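Local coordinates for topoisomerase I-like protein (Leishmania donovani, PDB 2B9S) that probably relaxes supercoiled DNA as the large subunit of a heterodimeric type IB topoisomerase, here held on nicked DNA with vanadate mimicking the transition state, at residues Q363-P366 against T367-N370; Q240-M243 against V244-E247; N370-L373 against K374-D378. One frame throughout, in Å; residues are numbered along the deposited sequence.

Contact 1 of 3, residues Q363-P366 against T367-N370; sequences QLNP and TQLN. With nucleotides of chain C.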
loop_
_atom_site.group_PDB
_atom_site.type_symbol
_atom_site.label_atom_id
_atom_site.label_comp_id
_atom_site.label_asym_id
_atom_site.label_seq_id
_atom_site.Cartn_x
_atom_site.Cartn_y
_atom_site.Cartn_z
ATOM N N GLN D 363 -8.444 9.662 -24.967
ATOM C CA GLN D 363 -8.777 11.076 -24.810
ATOM C C GLN D 363 -9.200 11.428 -23.366
ATOM O O GLN D 363 -9.794 12.483 -23.136
ATOM C CB GLN D 363 -9.873 11.459 -25.824
ATOM C CG GLN D 363 -9.449 11.307 -27.306
ATOM C CD GLN D 363 -8.237 12.155 -27.659
ATOM O OE1 GLN D 363 -8.211 13.347 -27.367
ATOM N NE2 GLN D 363 -7.229 11.545 -28.291
ATOM N N LEU D 364 -8.893 10.548 -22.413
ATOM C CA LEU D 364 -9.216 10.753 -20.986
ATOM C C LEU D 364 -8.044 10.413 -20.032
ATOM O O LEU D 364 -7.527 9.291 -20.052
ATOM C CB LEU D 364 -10.434 9.891 -20.587
ATOM C CG LEU D 364 -10.830 9.878 -19.096
ATOM C CD1 LEU D 364 -11.484 11.208 -18.647
ATOM C CD2 LEU D 364 -11.724 8.709 -18.779
ATOM N N ASN D 365 -7.649 11.356 -19.184
ATOM C CA ASN D 365 -6.698 11.042 -18.102
ATOM C C ASN D 365 -7.310 11.249 -16.701
ATOM O O ASN D 365 -8.367 11.853 -16.591
ATOM C CB ASN D 365 -5.345 11.779 -18.284
ATOM C CG ASN D 365 -5.457 13.272 -18.094
ATOM O OD1 ASN D 365 -6.090 13.752 -17.140
ATOM N ND2 ASN D 365 -4.835 14.028 -18.998
ATOM N N PRO D 366 -6.680 10.693 -15.639
ATOM C CA PRO D 366 -7.249 10.824 -14.282
ATOM C C PRO D 366 -7.473 12.265 -13.804
ATOM O O PRO D 366 -8.453 12.533 -13.122
ATOM C CB PRO D 366 -6.222 10.085 -13.413
ATOM C CG PRO D 366 -5.632 9.049 -14.362
ATOM C CD PRO D 366 -5.458 9.855 -15.618
ATOM N N THR D 367 -6.581 13.176 -14.182
ATOM C CA THR D 367 -6.706 14.609 -13.872
ATOM C C THR D 367 -8.024 15.228 -14.366
ATOM O O THR D 367 -8.679 15.965 -13.641
ATOM C CB THR D 367 -5.495 15.379 -14.443
ATOM O OG1 THR D 367 -4.393 15.223 -13.551
ATOM C CG2 THR D 367 -5.779 16.851 -14.586
ATOM N N GLN D 368 -8.387 14.929 -15.610
ATOM C CA GLN D 368 -9.616 15.442 -16.215
ATOM C C GLN D 368 -10.826 14.860 -15.521
ATOM O O GLN D 368 -11.776 15.577 -15.231
ATOM C CB GLN D 368 -9.666 15.101 -17.694
ATOM C CG GLN D 368 -8.476 15.628 -18.483
ATOM C CD GLN D 368 -8.524 15.179 -19.918
ATOM O OE1 GLN D 368 -8.484 13.988 -20.214
ATOM N NE2 GLN D 368 -8.619 16.131 -20.821
ATOM N N LEU D 369 -10.773 13.557 -15.241
ATOM C CA LEU D 369 -11.840 12.877 -14.525
ATOM C C LEU D 369 -12.051 13.423 -13.101
ATOM O O LEU D 369 -13.189 13.684 -12.702
ATOM C CB LEU D 369 -11.605 11.367 -14.523
ATOM C CG LEU D 369 -12.807 10.522 -14.092
ATOM C CD1 LEU D 369 -13.080 9.434 -15.107
ATOM C CD2 LEU D 369 -12.568 9.935 -12.742
ATOM N N ASN D 370 -10.969 13.616 -12.351
ATOM C CA ASN D 370 -11.093 14.115 -10.996
ATOM C C ASN D 370 -11.478 15.587 -10.918
ATOM O O ASN D 370 -12.119 15.997 -9.952
ATOM C CB ASN D 370 -9.837 13.830 -10.164
ATOM C CG ASN D 370 -9.734 12.380 -9.731
ATOM O OD1 ASN D 370 -10.735 11.755 -9.385
ATOM N ND2 ASN D 370 -8.522 11.847 -9.724
ATOM P P DC C 17 -7.873 9.356 -6.927
ATOM O OP1 DC C 17 -9.153 9.360 -6.175
ATOM O OP2 DC C 17 -7.909 9.294 -8.385
ATOM O "O5'" DC C 17 -7.128 10.679 -6.502
ATOM C "C5'" DC C 17 -6.987 11.095 -5.155
ATOM C "C4'" DC C 17 -6.044 12.274 -5.200
ATOM O "O4'" DC C 17 -4.696 11.794 -5.429
ATOM C "C3'" DC C 17 -6.310 13.276 -6.326
ATOM O "O3'" DC C 17 -6.268 14.558 -5.745
ATOM C "C2'" DC C 17 -5.106 13.141 -7.244
ATOM C "C1'" DC C 17 -4.025 12.767 -6.229
ATOM N N1 DC C 17 -2.774 12.186 -6.821
ATOM C C2 DC C 17 -1.550 12.452 -6.206
ATOM O O2 DC C 17 -1.535 13.176 -5.179
ATOM N N3 DC C 17 -0.413 11.921 -6.745
ATOM C C4 DC C 17 -0.474 11.166 -7.850
ATOM N N4 DC C 17 0.685 10.709 -8.328
ATOM C C5 DC C 17 -1.703 10.878 -8.513
ATOM C C6 DC C 17 -2.819 11.394 -7.963
#

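Contact 2 of 3, residues Q240-M243 against V244-E247; sequences QSDM and VKFE. With nucleotides of chain A.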
loop_
_atom_site.group_PDB
_atom_site.type_symbol
_atom_site.label_atom_id
_atom_site.label_comp_id
_atom_site.label_asym_id
_atom_site.label_seq_id
_atom_site.Cartn_x
_atom_site.Cartn_y
_atom_site.Cartn_z
ATOM N N GLN D 240 -8.527 10.969 12.525
ATOM C CA GLN D 240 -9.318 12.106 12.083
ATOM C C GLN D 240 -9.390 12.180 10.575
ATOM O O GLN D 240 -10.450 12.471 10.016
ATOM C CB GLN D 240 -8.724 13.413 12.620
ATOM C CG GLN D 240 -8.731 13.518 14.119
ATOM C CD GLN D 240 -8.066 14.760 14.629
ATOM O OE1 GLN D 240 -7.635 15.610 13.858
ATOM N NE2 GLN D 240 -7.988 14.886 15.942
ATOM N N SER D 241 -8.266 11.936 9.907
ATOM C CA SER D 241 -8.277 11.917 8.445
ATOM C C SER D 241 -9.036 10.675 7.954
ATOM O O SER D 241 -9.707 10.702 6.929
ATOM C CB SER D 241 -6.858 12.057 7.862
ATOM O OG SER D 241 -6.138 10.850 7.930
ATOM N N ASP D 242 -8.981 9.611 8.742
ATOM C CA ASP D 242 -9.749 8.401 8.469
ATOM C C ASP D 242 -11.278 8.568 8.560
ATOM O O ASP D 242 -12.023 7.959 7.793
ATOM C CB ASP D 242 -9.309 7.318 9.436
ATOM C CG ASP D 242 -9.089 6.008 8.765
ATOM O OD1 ASP D 242 -9.054 5.965 7.517
ATOM O OD2 ASP D 242 -8.931 5.008 9.492
ATOM N N MET D 243 -11.743 9.374 9.513
ATOM C CA MET D 243 -13.164 9.638 9.657
ATOM C C MET D 243 -13.667 10.599 8.575
ATOM O O MET D 243 -14.758 10.434 8.033
ATOM C CB MET D 243 -13.473 10.207 11.044
ATOM C CG MET D 243 -14.979 10.281 11.296
ATOM S SD MET D 243 -15.471 11.650 12.327
ATOM C CE MET D 243 -15.347 10.904 13.958
ATOM N N VAL D 244 -12.864 11.615 8.289
ATOM C CA VAL D 244 -13.149 12.585 7.242
ATOM C C VAL D 244 -13.318 11.893 5.877
ATOM O O VAL D 244 -14.238 12.205 5.107
ATOM C CB VAL D 244 -12.057 13.677 7.253
ATOM C CG1 VAL D 244 -11.947 14.404 5.923
ATOM C CG2 VAL D 244 -12.322 14.655 8.417
ATOM N N LYS D 245 -12.448 10.923 5.621
ATOM C CA LYS D 245 -12.548 10.026 4.474
ATOM C C LYS D 245 -13.906 9.276 4.371
ATOM O O LYS D 245 -14.526 9.218 3.290
ATOM C CB LYS D 245 -11.385 9.037 4.531
ATOM C CG LYS D 245 -11.404 7.928 3.505
ATOM C CD LYS D 245 -10.303 6.925 3.802
ATOM C CE LYS D 245 -10.828 5.774 4.636
ATOM N NZ LYS D 245 -9.759 4.817 5.065
ATOM N N PHE D 246 -14.352 8.686 5.477
ATOM C CA PHE D 246 -15.652 8.015 5.471
ATOM C C PHE D 246 -16.820 8.988 5.401
ATOM O O PHE D 246 -17.860 8.669 4.829
ATOM C CB PHE D 246 -15.789 7.057 6.643
ATOM C CG PHE D 246 -14.995 5.814 6.477
ATOM C CD1 PHE D 246 -13.927 5.538 7.324
ATOM C CD2 PHE D 246 -15.290 4.916 5.457
ATOM C CE1 PHE D 246 -13.188 4.378 7.175
ATOM C CE2 PHE D 246 -14.539 3.748 5.290
ATOM C CZ PHE D 246 -13.494 3.486 6.155
ATOM N N GLU D 247 -16.637 10.186 5.952
ATOM C CA GLU D 247 -17.650 11.237 5.825
ATOM C C GLU D 247 -17.799 11.740 4.392
ATOM O O GLU D 247 -18.904 12.123 4.015
ATOM C CB GLU D 247 -17.416 12.398 6.802
ATOM C CG GLU D 247 -17.587 12.013 8.291
ATOM C CD GLU D 247 -19.014 11.624 8.660
ATOM O OE1 GLU D 247 -19.907 12.481 8.555
ATOM O OE2 GLU D 247 -19.248 10.469 9.062
ATOM P P DT A 10 -7.512 4.664 1.952
ATOM O OP1 DT A 10 -8.758 4.837 1.211
ATOM O OP2 DT A 10 -7.462 4.307 3.395
ATOM O "O5'" DT A 10 -6.673 3.517 1.220
ATOM C "C5'" DT A 10 -6.778 3.274 -0.197
ATOM C "C4'" DT A 10 -5.935 2.080 -0.579
ATOM O "O4'" DT A 10 -4.552 2.261 -0.193
ATOM C "C3'" DT A 10 -6.320 0.761 0.095
ATOM O "O3'" DT A 10 -6.368 -0.210 -0.905
ATOM C "C2'" DT A 10 -5.198 0.415 1.066
ATOM C "C1'" DT A 10 -4.043 1.010 0.288
ATOM N N1 DT A 10 -2.811 1.305 1.052
ATOM C C2 DT A 10 -1.601 0.871 0.535
ATOM O O2 DT A 10 -1.500 0.229 -0.491
ATOM N N3 DT A 10 -0.502 1.209 1.281
ATOM C C4 DT A 10 -0.488 1.926 2.475
ATOM O O4 DT A 10 0.577 2.176 3.047
ATOM C C5 DT A 10 -1.779 2.338 2.973
ATOM C C7 DT A 10 -1.918 3.006 4.323
ATOM C C6 DT A 10 -2.873 2.029 2.241
#

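Contact 3 of 3, residues N370-L373 against K374-D378; sequences NDHL and KSFMD. With nucleotides of chain C.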
loop_
_atom_site.group_PDB
_atom_site.type_symbol
_atom_site.label_atom_id
_atom_site.label_comp_id
_atom_site.label_asym_id
_atom_site.label_seq_id
_atom_site.Cartn_x
_atom_site.Cartn_y
_atom_site.Cartn_z
ATOM N N ASN D 370 -10.969 13.616 -12.351
ATOM C CA ASN D 370 -11.093 14.115 -10.996
ATOM C C ASN D 370 -11.478 15.587 -10.918
ATOM O O ASN D 370 -12.119 15.997 -9.952
ATOM C CB ASN D 370 -9.837 13.830 -10.164
ATOM C CG ASN D 370 -9.734 12.380 -9.731
ATOM O OD1 ASN D 370 -10.735 11.755 -9.385
ATOM N ND2 ASN D 370 -8.522 11.847 -9.724
ATOM N N ASP D 371 -11.081 16.376 -11.920
ATOM C CA ASP D 371 -11.518 17.772 -12.014
ATOM C C ASP D 371 -13.021 17.873 -12.289
ATOM O O ASP D 371 -13.726 18.640 -11.622
ATOM C CB ASP D 371 -10.690 18.551 -13.043
ATOM C CG ASP D 371 -9.285 18.889 -12.530
ATOM O OD1 ASP D 371 -9.026 18.678 -11.331
ATOM O OD2 ASP D 371 -8.435 19.369 -13.307
ATOM N N HIS D 372 -13.517 17.069 -13.226
ATOM C CA HIS D 372 -14.951 17.020 -13.478
ATOM C C HIS D 372 -15.764 16.674 -12.219
ATOM O O HIS D 372 -16.797 17.287 -11.963
ATOM C CB HIS D 372 -15.288 16.056 -14.615
ATOM C CG HIS D 372 -16.738 16.047 -14.988
ATOM N ND1 HIS D 372 -17.410 17.180 -15.399
ATOM C CD2 HIS D 372 -17.645 15.038 -15.027
ATOM C CE1 HIS D 372 -18.668 16.870 -15.671
ATOM N NE2 HIS D 372 -18.836 15.577 -15.451
ATOM N N LEU D 373 -15.281 15.702 -11.447
ATOM C CA LEU D 373 -15.922 15.255 -10.206
ATOM C C LEU D 373 -16.048 16.343 -9.123
ATOM O O LEU D 373 -17.014 16.349 -8.374
ATOM C CB LEU D 373 -15.204 14.017 -9.640
ATOM C CG LEU D 373 -15.369 12.660 -10.327
ATOM C CD1 LEU D 373 -14.514 11.580 -9.635
ATOM C CD2 LEU D 373 -16.854 12.209 -10.423
ATOM N N LYS D 374 -15.071 17.238 -9.044
ATOM C CA LYS D 374 -15.126 18.401 -8.144
ATOM C C LYS D 374 -16.314 19.333 -8.416
ATOM O O LYS D 374 -16.675 20.131 -7.559
ATOM C CB LYS D 374 -13.846 19.236 -8.249
ATOM C CG LYS D 374 -12.566 18.529 -7.902
ATOM C CD LYS D 374 -12.561 17.986 -6.478
ATOM C CE LYS D 374 -11.251 17.254 -6.191
ATOM N NZ LYS D 374 -11.077 16.030 -7.062
ATOM N N SER D 375 -16.898 19.242 -9.614
ATOM C CA SER D 375 -18.051 20.056 -9.999
ATOM C C SER D 375 -19.343 19.602 -9.312
ATOM O O SER D 375 -20.291 20.384 -9.205
ATOM C CB SER D 375 -18.229 20.062 -11.527
ATOM O OG SER D 375 -18.867 18.876 -11.988
ATOM N N PHE D 376 -19.366 18.350 -8.849
ATOM C CA PHE D 376 -20.517 17.770 -8.139
ATOM C C PHE D 376 -20.448 17.930 -6.618
ATOM O O PHE D 376 -21.484 18.012 -5.956
ATOM C CB PHE D 376 -20.640 16.272 -8.433
ATOM C CG PHE D 376 -20.885 15.946 -9.870
ATOM C CD1 PHE D 376 -19.877 15.376 -10.646
ATOM C CD2 PHE D 376 -22.130 16.185 -10.453
ATOM C CE1 PHE D 376 -20.093 15.043 -11.979
ATOM C CE2 PHE D 376 -22.361 15.868 -11.807
ATOM C CZ PHE D 376 -21.337 15.283 -12.565
ATOM N N MET D 377 -19.230 17.936 -6.074
ATOM C CA MET D 377 -18.985 17.850 -4.638
ATOM C C MET D 377 -17.522 18.178 -4.359
ATOM O O MET D 377 -16.627 17.745 -5.086
ATOM C CB MET D 377 -19.341 16.443 -4.156
ATOM C CG MET D 377 -18.982 16.105 -2.719
ATOM S SD MET D 377 -19.193 14.331 -2.435
ATOM C CE MET D 377 -17.950 14.065 -1.174
ATOM N N ASP D 378 -17.277 18.965 -3.317
ATOM C CA ASP D 378 -15.920 19.331 -2.915
ATOM C C ASP D 378 -15.150 18.120 -2.389
ATOM O O ASP D 378 -15.690 17.299 -1.628
ATOM C CB ASP D 378 -15.945 20.446 -1.860
ATOM C CG ASP D 378 -16.588 21.731 -2.379
ATOM O OD1 ASP D 378 -16.558 21.971 -3.615
ATOM O OD2 ASP D 378 -17.132 22.495 -1.550
ATOM P P DC C 17 -7.873 9.356 -6.927
ATOM O OP1 DC C 17 -9.153 9.360 -6.175
ATOM O OP2 DC C 17 -7.909 9.294 -8.385
ATOM O "O5'" DC C 17 -7.128 10.679 -6.502
ATOM C "C5'" DC C 17 -6.987 11.095 -5.155
ATOM C "C4'" DC C 17 -6.044 12.274 -5.200
ATOM O "O4'" DC C 17 -4.696 11.794 -5.429
ATOM C "C3'" DC C 17 -6.310 13.276 -6.326
ATOM O "O3'" DC C 17 -6.268 14.558 -5.745
ATOM C "C2'" DC C 17 -5.106 13.141 -7.244
ATOM C "C1'" DC C 17 -4.025 12.767 -6.229
ATOM N N1 DC C 17 -2.774 12.186 -6.821
ATOM C C2 DC C 17 -1.550 12.452 -6.206
ATOM O O2 DC C 17 -1.535 13.176 -5.179
ATOM N N3 DC C 17 -0.413 11.921 -6.745
ATOM C C4 DC C 17 -0.474 11.166 -7.850
ATOM N N4 DC C 17 0.685 10.709 -8.328
ATOM C C5 DC C 17 -1.703 10.878 -8.513
ATOM C C6 DC C 17 -2.819 11.394 -7.963
ATOM P P DT C 18 -7.192 15.757 -6.228
ATOM O OP1 DT C 18 -8.558 15.485 -5.780
ATOM O OP2 DT C 18 -6.984 15.963 -7.683
ATOM O "O5'" DT C 18 -6.572 17.015 -5.452
ATOM C "C5'" DT C 18 -5.981 16.877 -4.158
ATOM C "C4'" DT C 18 -4.626 17.567 -4.073
ATOM O "O4'" DT C 18 -3.623 16.749 -4.715
ATOM C "C3'" DT C 18 -4.547 18.942 -4.741
ATOM O "O3'" DT C 18 -4.251 19.916 -3.735
ATOM C "C2'" DT C 18 -3.430 18.838 -5.780
ATOM C "C1'" DT C 18 -2.659 17.605 -5.305
ATOM N N1 DT C 18 -2.009 16.806 -6.375
ATOM C C2 DT C 18 -0.657 16.582 -6.307
ATOM O O2 DT C 18 0.046 17.032 -5.427
ATOM N N3 DT C 18 -0.150 15.828 -7.341
ATOM C C4 DT C 18 -0.848 15.274 -8.393
ATOM O O4 DT C 18 -0.266 14.598 -9.246
ATOM C C5 DT C 18 -2.266 15.556 -8.403
ATOM C C7 DT C 18 -3.171 15.119 -9.536
ATOM C C6 DT C 18 -2.759 16.289 -7.404
#

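Contact 1 of 3, residues Q363-P366 against T367-N370
Leu369 N and Asn370 N donate back to Asn365 O and Pro366 O, the i to i+4 bonds that open helix 366-373; the second is the shorter, with Asn370 N 2.8 Å from Pro366 O. The motif at this start is a capping box. Asn365 stands at the N-cap, and its OD1 accepts from Gln368 N at 3.0 Å, the donor tilted 21° from the plane of the amide. A chi1 of 69° sets Asn365 CG between its own backbone N and carbonyl carbon, which turns OD1 over the first turn of the helix. Gln368 returns the bond: its OE1 takes Asn365 N at 2.9 Å on a lone pair in the carbonyl plane, with an N-H...O angle of 157°. The two side chains cross at about a right angle, and Gln368 CG lies 3.3 Å from Asn365 OD1. Each side chain thus takes the other residue's backbone N-H.

On the buried flank Leu364 CD2 meets Leu369 CD1 at 4.0 Å, and both leucines also pack on Ala280 of helix 272-287. Pro366, in the first turn, rests on Val291 and Asn293.

At the far end of the segment Asn370 faces the DNA. Its OD1 accepts from Ala382 N, and the two bonds of the amide together would fix its rotation: ND2 donates to OP2 of deoxycytidine DC17 of chain C at 2.9 Å.

Contact 2 of 3, residues Q240-M243 against V244-E247
The ionic part of this contact, a two-turn piece of helix 236-266, is the salt bridge between Asp242 and Lys245, whose side chains run side by side in the same direction. Lys245 NZ meets Asp242 OD1 at 2.8 Å, nearly in line with its C-O bond. Extended at first, the lysine chain turns at chi3 (94°), and NZ also reaches OP2 of thymidine DT10 of chain A at 2.9 Å. A third acceptor, Asn21 O of the DNA topoisomerase I-like protein chain, shares the same ammonium.

Backbone hydrogen bonds follow the i to i+4 pattern from Val244, Lys245 and Glu247 back to Gln240, Ser241 and Met243. The bond from Phe246 N to Asp242 O is weak at 3.4 Å.

In the packing, Phe246 CD1 lies 3.1 Å from Asp242 O, and the adjacent Lys245 places CE 3.7 Å above one face of the Phe246 ring, offset toward its rim. That ring packs on Thr387 and Ser391 of helix 384-400 and on Ile23 of the other chain.

With an aspartate, a phosphate and a carbonyl around it, NZ is probably kept protonated, and the carboxylate would steady the lysine as it binds the DNA backbone beside the subunit interface.

Contact 3 of 3, residues N370-L373 against K374-D378
Polar contacts hold the C-terminal end of helix 366-373, where the side chain of Lys374 folds back over the last turn. Bends at chi2 (-59°) and chi4 (-64°) bring NZ to Asn370 O at 3.1 Å, approaching from above the carbonyl plane, and CG lies 3.3 Å from the same oxygen. Lys374 N reaches Asn370 O and Asp371 O through weak bonds alone. Beyond this, NZ donates to OP1 of thymidine DT18 of chain C at 2.9 Å and to Leu380 O.

His372 O accepts twice from Ser375. The hydroxyl OG comes in at 2.6 Å, close to the line of the C=O bond, while Ser375 N, at 3.1 Å, sits well out of the carbonyl plane. Phe376 N bonds to Leu373 O, the second i to i+3 backbone bond here after that of Ser375 N.

The aromatic contact is an offset edge-to-face pair: the edge of Phe376 is directed at the face of His372, centroids 5.2 Å apart and planes at 81°. Phe376 CE1 approaches His372 NE2 to 3.7 Å, and NE2 is buried without a polar partner in the model. Met281 of helix 272-287 touches both rings, and Ile259 and Ser262 of helix 236-266 pack on Phe376.

For Lys374 the chemistry implies a charge shared among one phosphate oxygen and two backbone carbonyls, Asn370 O and Leu380 O. Asn370 O lies near the negative end of the helix dipole, and together with the phosphate it would probably favour the protonated form.

All three contacts belong to the catalytic core. Contact 2 comes first along the chain, on helix 236-266; contacts 1 and 3 follow much later and read helix 366-373 from its N-cap to its C-terminal end, sharing Asn370. Their centres are 11 Å apart, whereas contact 2 lies 25 Å from contact 1 and 18 Å from contact 3, centre to centre, touching neither. Each contact reaches a DNA phosphate: Lys245 takes one on chain A, the shared Asn370 takes DC17 of chain C, and Lys374 the next nucleotide, DT18. With the side chains of Lys245 and Asn370 about 10 Å and 13 Å from the vanadate ion, this is consistent with positioning the duplex around that site.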